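Local coordinates for levoglucosan dehydrogenase (Pseudarthrobacter phenanthrenivorans, PDB 6A3F), which catalyses the NAD(+)-dependent oxidation of levoglucosan to 3-dehydrolevoglucosan, working as a homotetramer of the Gfo/Idh/MocA family, at residues Thr82-Ile94 with Ala107-His119. Residues are numbered along the deposited sequence; the frame is centred on the assembly and turned at random.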
loop_
_atom_site.group_PDB
_atom_site.type_symbol
_atom_site.label_atom_id
_atom_site.label_comp_id
_atom_site.label_asym_id
_atom_site.label_seq_id
_atom_site.Cartn_x
_atom_site.Cartn_y
_atom_site.Cartn_z
ATOM N N THR B 82 -28.404 -35.062 14.802
ATOM C CA THR B 82 -28.787 -36.268 14.078
ATOM C C THR B 82 -27.610 -36.675 13.191
ATOM O O THR B 82 -26.809 -35.822 12.847
ATOM C CB THR B 82 -30.066 -36.061 13.254
ATOM O OG1 THR B 82 -30.446 -37.327 12.705
ATOM C CG2 THR B 82 -29.916 -35.063 12.119
ATOM N N SER B 83 -27.497 -37.971 12.864
ATOM C CA SER B 83 -26.594 -38.442 11.798
ATOM C C SER B 83 -27.372 -38.724 10.507
ATOM O O SER B 83 -26.806 -39.230 9.532
ATOM C CB SER B 83 -25.859 -39.671 12.232
ATOM O OG SER B 83 -26.785 -40.574 12.818
ATOM N N ASP B 84 -28.662 -38.423 10.495
ATOM C CA ASP B 84 -29.494 -38.707 9.350
ATOM C C ASP B 84 -30.107 -37.418 8.842
ATOM O O ASP B 84 -31.066 -36.908 9.397
ATOM C CB ASP B 84 -30.600 -39.681 9.745
ATOM C CG ASP B 84 -31.518 -40.008 8.595
ATOM O OD1 ASP B 84 -31.108 -39.884 7.410
ATOM O OD2 ASP B 84 -32.667 -40.399 8.894
ATOM N N TRP B 85 -29.556 -36.916 7.762
ATOM C CA TRP B 85 -30.019 -35.653 7.209
ATOM C C TRP B 85 -31.459 -35.764 6.713
ATOM O O TRP B 85 -32.218 -34.789 6.792
ATOM C CB TRP B 85 -29.046 -35.159 6.123
ATOM C CG TRP B 85 -28.931 -35.973 4.861
ATOM C CD1 TRP B 85 -27.856 -36.745 4.526
ATOM C CD2 TRP B 85 -29.839 -36.042 3.740
ATOM N NE1 TRP B 85 -28.038 -37.296 3.288
ATOM C CE2 TRP B 85 -29.250 -36.901 2.786
ATOM C CE3 TRP B 85 -31.079 -35.463 3.428
ATOM C CZ2 TRP B 85 -29.867 -37.217 1.574
ATOM C CZ3 TRP B 85 -31.690 -35.761 2.228
ATOM C CH2 TRP B 85 -31.093 -36.645 1.318
ATOM N N ARG B 86 -31.897 -36.939 6.240
ATOM C CA ARG B 86 -33.286 -37.078 5.777
ATOM C C ARG B 86 -34.262 -36.724 6.905
ATOM O O ARG B 86 -35.332 -36.212 6.619
ATOM C CB ARG B 86 -33.589 -38.496 5.262
ATOM C CG ARG B 86 -32.741 -38.915 4.064
ATOM C CD ARG B 86 -33.441 -39.888 3.133
ATOM N NE ARG B 86 -34.586 -39.279 2.449
ATOM C CZ ARG B 86 -34.570 -38.801 1.205
ATOM N NH1 ARG B 86 -33.534 -39.030 0.415
ATOM N NH2 ARG B 86 -35.579 -38.075 0.760
ATOM N N SER B 87 -33.893 -36.983 8.169
ATOM C CA SER B 87 -34.792 -36.731 9.318
ATOM C C SER B 87 -35.089 -35.236 9.470
ATOM O O SER B 87 -36.146 -34.824 10.000
ATOM C CB SER B 87 -34.224 -37.281 10.597
ATOM O OG SER B 87 -33.094 -36.535 11.014
ATOM N N ILE B 88 -34.126 -34.433 9.027
ATOM C CA ILE B 88 -34.291 -32.987 9.018
ATOM C C ILE B 88 -35.269 -32.618 7.902
ATOM O O ILE B 88 -36.210 -31.867 8.153
ATOM C CB ILE B 88 -32.937 -32.253 8.856
ATOM C CG1 ILE B 88 -32.026 -32.460 10.062
ATOM C CG2 ILE B 88 -33.205 -30.781 8.617
ATOM C CD1 ILE B 88 -30.592 -31.955 9.890
ATOM N N ILE B 89 -35.018 -33.121 6.690
ATOM C CA ILE B 89 -35.865 -32.868 5.512
ATOM C C ILE B 89 -37.314 -33.290 5.860
ATOM O O ILE B 89 -38.258 -32.611 5.465
ATOM C CB ILE B 89 -35.322 -33.624 4.266
ATOM C CG1 ILE B 89 -33.951 -33.149 3.746
ATOM C CG2 ILE B 89 -36.352 -33.666 3.137
ATOM C CD1 ILE B 89 -33.470 -31.798 4.224
ATOM N N ASP B 90 -37.524 -34.400 6.572
ATOM C CA ASP B 90 -38.929 -34.896 6.861
ATOM C C ASP B 90 -39.596 -34.315 8.124
ATOM O O ASP B 90 -40.710 -34.709 8.502
ATOM C CB ASP B 90 -38.967 -36.430 6.939
ATOM C CG ASP B 90 -38.520 -37.079 5.645
ATOM O OD1 ASP B 90 -38.706 -36.474 4.588
ATOM O OD2 ASP B 90 -37.931 -38.169 5.669
ATOM N N ASP B 91 -38.947 -33.354 8.772
ATOM C CA ASP B 91 -39.453 -32.827 10.027
ATOM C C ASP B 91 -40.250 -31.646 9.610
ATOM O O ASP B 91 -39.681 -30.686 9.112
ATOM C CB ASP B 91 -38.309 -32.465 10.965
ATOM C CG ASP B 91 -38.745 -31.878 12.286
ATOM O OD1 ASP B 91 -39.894 -31.409 12.416
ATOM O OD2 ASP B 91 -37.864 -31.856 13.199
ATOM N N PRO B 92 -41.576 -31.697 9.822
ATOM C CA PRO B 92 -42.343 -30.598 9.298
ATOM C C PRO B 92 -42.058 -29.287 10.042
ATOM O O PRO B 92 -42.450 -28.254 9.545
ATOM C CB PRO B 92 -43.800 -31.039 9.475
ATOM C CG PRO B 92 -43.763 -31.834 10.734
ATOM C CD PRO B 92 -42.443 -32.582 10.637
ATOM N N ASP B 93 -41.363 -29.322 11.173
ATOM C CA ASP B 93 -41.084 -28.106 11.946
ATOM C C ASP B 93 -39.745 -27.443 11.655
ATOM O O ASP B 93 -39.326 -26.537 12.404
ATOM C CB ASP B 93 -41.125 -28.437 13.443
ATOM C CG ASP B 93 -42.527 -28.756 13.894
ATOM O OD1 ASP B 93 -43.466 -28.044 13.472
ATOM O OD2 ASP B 93 -42.693 -29.745 14.623
ATOM N N ILE B 94 -39.023 -27.994 10.689
ATOM C CA ILE B 94 -37.835 -27.306 10.166
ATOM C C ILE B 94 -38.256 -26.441 8.981
ATOM O O ILE B 94 -38.909 -26.932 8.055
ATOM C CB ILE B 94 -36.752 -28.320 9.803
ATOM C CG1 ILE B 94 -36.361 -29.145 11.030
ATOM C CG2 ILE B 94 -35.560 -27.646 9.121
ATOM C CD1 ILE B 94 -35.685 -28.383 12.122
ATOM N N ALA B 107 -26.990 -31.974 -4.383
ATOM C CA ALA B 107 -28.160 -32.104 -5.234
ATOM C C ALA B 107 -29.194 -32.996 -4.547
ATOM O O ALA B 107 -30.365 -32.641 -4.488
ATOM C CB ALA B 107 -27.760 -32.636 -6.587
ATOM N N GLU B 108 -28.768 -34.117 -3.998
ATOM C CA GLU B 108 -29.733 -35.026 -3.373
ATOM C C GLU B 108 -30.478 -34.320 -2.248
ATOM O O GLU B 108 -31.687 -34.443 -2.090
ATOM C CB GLU B 108 -29.070 -36.189 -2.651
ATOM C CG GLU B 108 -28.403 -37.173 -3.555
ATOM C CD GLU B 108 -27.444 -38.019 -2.745
ATOM O OE1 GLU B 108 -27.879 -38.555 -1.667
ATOM O OE2 GLU B 108 -26.268 -38.101 -3.162
ATOM N N ILE B 109 -29.689 -33.622 -1.446
ATOM C CA ILE B 109 -30.192 -32.972 -0.278
ATOM C C ILE B 109 -31.117 -31.833 -0.683
ATOM O O ILE B 109 -32.187 -31.726 -0.121
ATOM C CB ILE B 109 -29.043 -32.506 0.634
ATOM C CG1 ILE B 109 -28.244 -33.723 1.106
ATOM C CG2 ILE B 109 -29.562 -31.676 1.803
ATOM C CD1 ILE B 109 -27.027 -33.378 1.932
ATOM N N ALA B 110 -30.710 -31.020 -1.645
ATOM C CA ALA B 110 -31.476 -29.857 -1.979
ATOM C C ALA B 110 -32.803 -30.262 -2.632
ATOM O O ALA B 110 -33.845 -29.655 -2.356
ATOM C CB ALA B 110 -30.697 -28.973 -2.915
ATOM N N ILE B 111 -32.748 -31.261 -3.499
ATOM C CA ILE B 111 -33.959 -31.647 -4.221
ATOM C C ILE B 111 -34.983 -32.216 -3.223
ATOM O O ILE B 111 -36.148 -31.885 -3.332
ATOM C CB ILE B 111 -33.621 -32.602 -5.377
ATOM C CG1 ILE B 111 -32.863 -31.839 -6.471
ATOM C CG2 ILE B 111 -34.887 -33.285 -5.916
ATOM C CD1 ILE B 111 -32.091 -32.712 -7.415
ATOM N N ALA B 112 -34.514 -33.009 -2.257
ATOM C CA ALA B 112 -35.346 -33.547 -1.192
ATOM C C ALA B 112 -35.934 -32.417 -0.335
ATOM O O ALA B 112 -37.159 -32.424 -0.038
ATOM C CB ALA B 112 -34.563 -34.546 -0.373
ATOM N N ALA B 113 -35.103 -31.436 0.051
ATOM C CA ALA B 113 -35.594 -30.246 0.772
ATOM C C ALA B 113 -36.603 -29.440 -0.071
ATOM O O ALA B 113 -37.605 -28.951 0.443
ATOM C CB ALA B 113 -34.413 -29.373 1.149
ATOM N N ALA B 114 -36.331 -29.230 -1.348
ATOM C CA ALA B 114 -37.282 -28.513 -2.212
ATOM C C ALA B 114 -38.645 -29.240 -2.224
ATOM O O ALA B 114 -39.692 -28.613 -2.113
ATOM C CB ALA B 114 -36.733 -28.396 -3.616
ATOM N N GLU B 115 -38.610 -30.552 -2.300
ATOM C CA GLU B 115 -39.884 -31.332 -2.401
ATOM C C GLU B 115 -40.604 -31.292 -1.044
ATOM O O GLU B 115 -41.803 -31.387 -1.003
ATOM C CB GLU B 115 -39.592 -32.753 -2.907
ATOM C CG GLU B 115 -39.351 -32.836 -4.408
ATOM C CD GLU B 115 -38.782 -34.179 -4.853
ATOM O OE1 GLU B 115 -38.641 -35.073 -3.983
ATOM O OE2 GLU B 115 -38.479 -34.340 -6.064
ATOM N N ALA B 116 -39.889 -31.136 0.066
ATOM C CA ALA B 116 -40.505 -30.983 1.377
ATOM C C ALA B 116 -40.893 -29.518 1.654
ATOM O O ALA B 116 -41.328 -29.217 2.754
ATOM C CB ALA B 116 -39.578 -31.509 2.443
ATOM N N GLY B 117 -40.725 -28.598 0.713
ATOM C CA GLY B 117 -41.194 -27.191 0.886
ATOM C C GLY B 117 -40.300 -26.366 1.818
ATOM O O GLY B 117 -40.759 -25.395 2.431
ATOM N N LYS B 118 -39.022 -26.710 1.929
ATOM C CA LYS B 118 -38.118 -25.993 2.847
ATOM C C LYS B 118 -37.333 -24.910 2.083
ATOM O O LYS B 118 -37.017 -25.049 0.932
ATOM C CB LYS B 118 -37.245 -27.025 3.562
ATOM C CG LYS B 118 -38.025 -27.766 4.651
ATOM C CD LYS B 118 -37.395 -29.024 5.164
ATOM C CE LYS B 118 -38.007 -29.517 6.465
ATOM N NZ LYS B 118 -39.485 -29.354 6.532
ATOM N N HIS B 119 -37.081 -23.800 2.751
ATOM C CA HIS B 119 -36.184 -22.765 2.209
ATOM C C HIS B 119 -34.748 -23.274 2.317
ATOM O O HIS B 119 -34.385 -23.980 3.299
ATOM C CB HIS B 119 -36.391 -21.444 2.963
ATOM C CG HIS B 119 -37.803 -20.958 2.999
ATOM N ND1 HIS B 119 -38.446 -20.403 1.888
ATOM C CD2 HIS B 119 -38.695 -20.921 4.012
ATOM C CE1 HIS B 119 -39.678 -20.071 2.228
ATOM N NE2 HIS B 119 -39.851 -20.356 3.529
#
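Lys118 reaches across from the loop that follows helix 106-115 and donates from NZ to two backbone carbonyls of 82-94, Asp91 O and Ile94 O, each at 2.9 Å. The chain runs nearly extended as far as CE and turns only at NZ (chi4 39°), which brings the ammonium group between the first and last residues of the type I turn Asp91-Ile94. Asp91 O is gripped twice, by NZ from above the carbonyl plane and by the turn's own Ile94 N from the opposite face. Lys118 CE rests 3.8 Å from Ile94 CB.

At the other end of the interface, CG1 of Ile109 sits over the six-membered ring of Trp85, 3.7 Å from its centroid and almost straight above it, a CH-pi contact. The indole is brought there by chi1 of 66°, with CG lying between the backbone N and the carbonyl carbon. Its opposite face carries Arg86 CG, while Ala112 CB approaches the ring edge, 4.1 Å from Trp85 CZ3. Between the two ends, Ile89 lies against the small side chains of 107-119: CG2 packs on Ala112 and Ala116, and Ile89 CD1 meets Ala113 CB at 4.0 Å.

In the second shell, Asp84 caps helix 85-89 through a weak bond to Arg86 N, and Asp91 OD1 takes Asp93 N in an Asx turn. A Schellman motif at Gly117 ends the other helix and leads into Lys118.

The two helices run roughly parallel, 24° apart, on one side of the Rossmann sheet. They belong to the NAD-binding domain, and the side chain of Ile109 lies about 4 Å from that of Thr101, which binds NADH. Ile88 and Ile94 lie on strand 55-62, Trp85 and Ile109 on strand 23-30, and Ile89 and Lys118 on strand 96-100, while Ala107, Ala110 and Ala114 face helix 130-141.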